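Local coordinates for protein AvmM (Streptomyces sp. NBRC 109436, PDB 7FE6) that catalyses the macrocyclization step of alchivemycin A biosynthesis, through dehydration and Michael-type addition, at residues 121-124 with 125-129. Numbering follows the deposited sequence.
Sequences LSKP and DGTVP
The side chain of Lys123 crosses that of Thr127 obliquely and meets Pro129 with its CG. Its CB sits 3.5 Å from Thr127 OG1. The lysine chain and the Pro129 side chain cross at about a right angle, with Lys123 CG 4.2 Å from Pro129 CG. Bends at chi2 and chi4 fold the lysine chain back, and NZ makes a weak bond to Leu121 O. Pro129 CD touches the same carbonyl oxygen at 3.3 Å. An alanine in place of Pro129 would lack CG and CD, and would probably open a gap beside Leu121 O and Lys123 CG.

Lys123 N donates a hydrogen bond to Thr127 O, 3.0 Å. Ser122 CA adds a CA-H...O contact to that oxygen. Gly126 N closes the turn on Lys123 O at 2.9 Å. With chi1 71°, Asp125 CG lies between its own N and carbonyl carbon, and the carboxylate folds back over the turn. Thr127 N donates a hydrogen bond to Asp125 OD1 at 2.9 Å, from above the carboxylate plane.

Outside the turn, Asp57 accepts from Val128 N and Asp117 holds Ser122 OG. The arrangement is a type I beta turn, Lys123 to Gly126, overlapped by an Asx turn, in the surface loop between strands 107-113 and 135-144.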
ATOM      1  N   LEU A 121     -16.131  16.334   3.860  1.00 56.81           N
ATOM      2  CA  LEU A 121     -16.857  16.334   2.595  1.00 54.01           C
ATOM      3  C   LEU A 121     -18.371  16.255   2.780  1.00 62.26           C
ATOM      4  O   LEU A 121     -19.129  16.689   1.894  1.00 61.96           O
ATOM      5  CB  LEU A 121     -16.404  15.156   1.731  1.00 56.28           C
ATOM      6  CG  LEU A 121     -14.922  15.177   1.347  1.00 59.02           C
ATOM      7  CD1 LEU A 121     -14.532  13.943   0.556  1.00 54.42           C
ATOM      8  CD2 LEU A 121     -14.642  16.444   0.550  1.00 60.34           C
ATOM      9  N   SER A 122     -18.825  15.708   3.902  1.00 58.91           N
ATOM     10  CA  SER A 122     -20.236  15.439   4.072  1.00 61.04           C
ATOM     11  C   SER A 122     -21.025  16.737   4.204  1.00 67.12           C
ATOM     12  O   SER A 122     -20.503  17.788   4.588  1.00 65.66           O
ATOM     13  CB  SER A 122     -20.467  14.533   5.283  1.00 58.13           C
ATOM     14  OG  SER A 122     -20.183  15.207   6.491  1.00 57.33           O
ATOM     15  N   LYS A 123     -22.291  16.649   3.842  1.00 68.03           N
ATOM     16  CA  LYS A 123     -23.239  17.727   3.763  1.00 67.43           C
ATOM     17  C   LYS A 123     -24.305  17.536   4.824  1.00 73.79           C
ATOM     18  O   LYS A 123     -24.456  16.437   5.369  1.00 72.59           O
ATOM     19  CB  LYS A 123     -23.868  17.767   2.364  1.00 66.54           C
ATOM     20  CG  LYS A 123     -22.966  18.345   1.293  1.00 72.82           C
ATOM     21  CD  LYS A 123     -22.744  19.868   1.531  1.00 75.40           C
ATOM     22  CE  LYS A 123     -21.545  20.427   0.753  1.00 68.72           C
ATOM     23  NZ  LYS A 123     -20.281  19.753   1.161  1.00 72.21           N
ATOM     24  N   PRO A 124     -25.041  18.597   5.174  1.00 77.22           N
ATOM     25  CA  PRO A 124     -26.042  18.471   6.249  1.00 75.62           C
ATOM     26  C   PRO A 124     -27.118  17.423   5.996  1.00 76.51           C
ATOM     27  O   PRO A 124     -27.696  16.920   6.966  1.00 75.53           O
ATOM     28  CB  PRO A 124     -26.622  19.886   6.345  1.00 73.85           C
ATOM     29  CG  PRO A 124     -25.521  20.771   5.863  1.00 69.48           C
ATOM     30  CD  PRO A 124     -24.835  20.003   4.774  1.00 71.82           C
ATOM     31  N   ASP A 125     -27.430  17.101   4.735  1.00 81.20           N
ATOM     32  CA  ASP A 125     -28.400  16.052   4.417  1.00 79.69           C
ATOM     33  C   ASP A 125     -27.852  14.633   4.594  1.00 80.11           C
ATOM     34  O   ASP A 125     -28.563  13.666   4.287  1.00 83.29           O
ATOM     35  CB  ASP A 125     -28.945  16.239   2.994  1.00 78.21           C
ATOM     36  CG  ASP A 125     -27.922  15.917   1.899  1.00 84.22           C
ATOM     37  OD1 ASP A 125     -26.749  15.571   2.197  1.00 80.01           O
ATOM     38  OD2 ASP A 125     -28.303  16.033   0.710  1.00 87.63           O
ATOM     39  N   GLY A 126     -26.614  14.473   5.044  1.00 74.74           N
ATOM     40  CA  GLY A 126     -26.054  13.169   5.297  1.00 75.41           C
ATOM     41  C   GLY A 126     -25.200  12.631   4.171  1.00 71.15           C
ATOM     42  O   GLY A 126     -24.429  11.689   4.387  1.00 65.72           O
ATOM     43  N   THR A 127     -25.294  13.225   2.987  1.00 69.03           N
ATOM     44  CA  THR A 127     -24.537  12.732   1.849  1.00 69.54           C
ATOM     45  C   THR A 127     -23.039  12.969   2.023  1.00 67.07           C
ATOM     46  O   THR A 127     -22.602  13.925   2.668  1.00 65.68           O
ATOM     47  CB  THR A 127     -25.017  13.414   0.567  1.00 70.02           C
ATOM     48  OG1 THR A 127     -24.957  14.834   0.749  1.00 72.53           O
ATOM     49  CG2 THR A 127     -26.428  12.985   0.193  1.00 63.41           C
ATOM     50  N   VAL A 128     -22.253  12.077   1.426  1.00 65.67           N
ATOM     51  CA  VAL A 128     -20.802  12.191   1.390  1.00 60.42           C
ATOM     52  C   VAL A 128     -20.380  12.316  -0.070  1.00 61.86           C
ATOM     53  O   VAL A 128     -19.929  11.327  -0.665  1.00 61.44           O
ATOM     54  CB  VAL A 128     -20.129  10.983   2.064  1.00 61.43           C
ATOM     55  CG1 VAL A 128     -18.624  11.194   2.163  1.00 58.02           C
ATOM     56  CG2 VAL A 128     -20.686  10.769   3.448  1.00 61.15           C
ATOM     57  N   PRO A 129     -20.489  13.499  -0.687  1.00 65.29           N
ATOM     58  CA  PRO A 129     -20.023  13.643  -2.075  1.00 62.34           C
ATOM     59  C   PRO A 129     -18.520  13.444  -2.116  1.00 57.87           C
ATOM     60  O   PRO A 129     -17.832  13.693  -1.127  1.00 60.60           O
ATOM     61  CB  PRO A 129     -20.411  15.084  -2.439  1.00 57.67           C
ATOM     62  CG  PRO A 129     -21.321  15.547  -1.357  1.00 57.96           C
ATOM     63  CD  PRO A 129     -20.975  14.777  -0.133  1.00 61.80           C
TER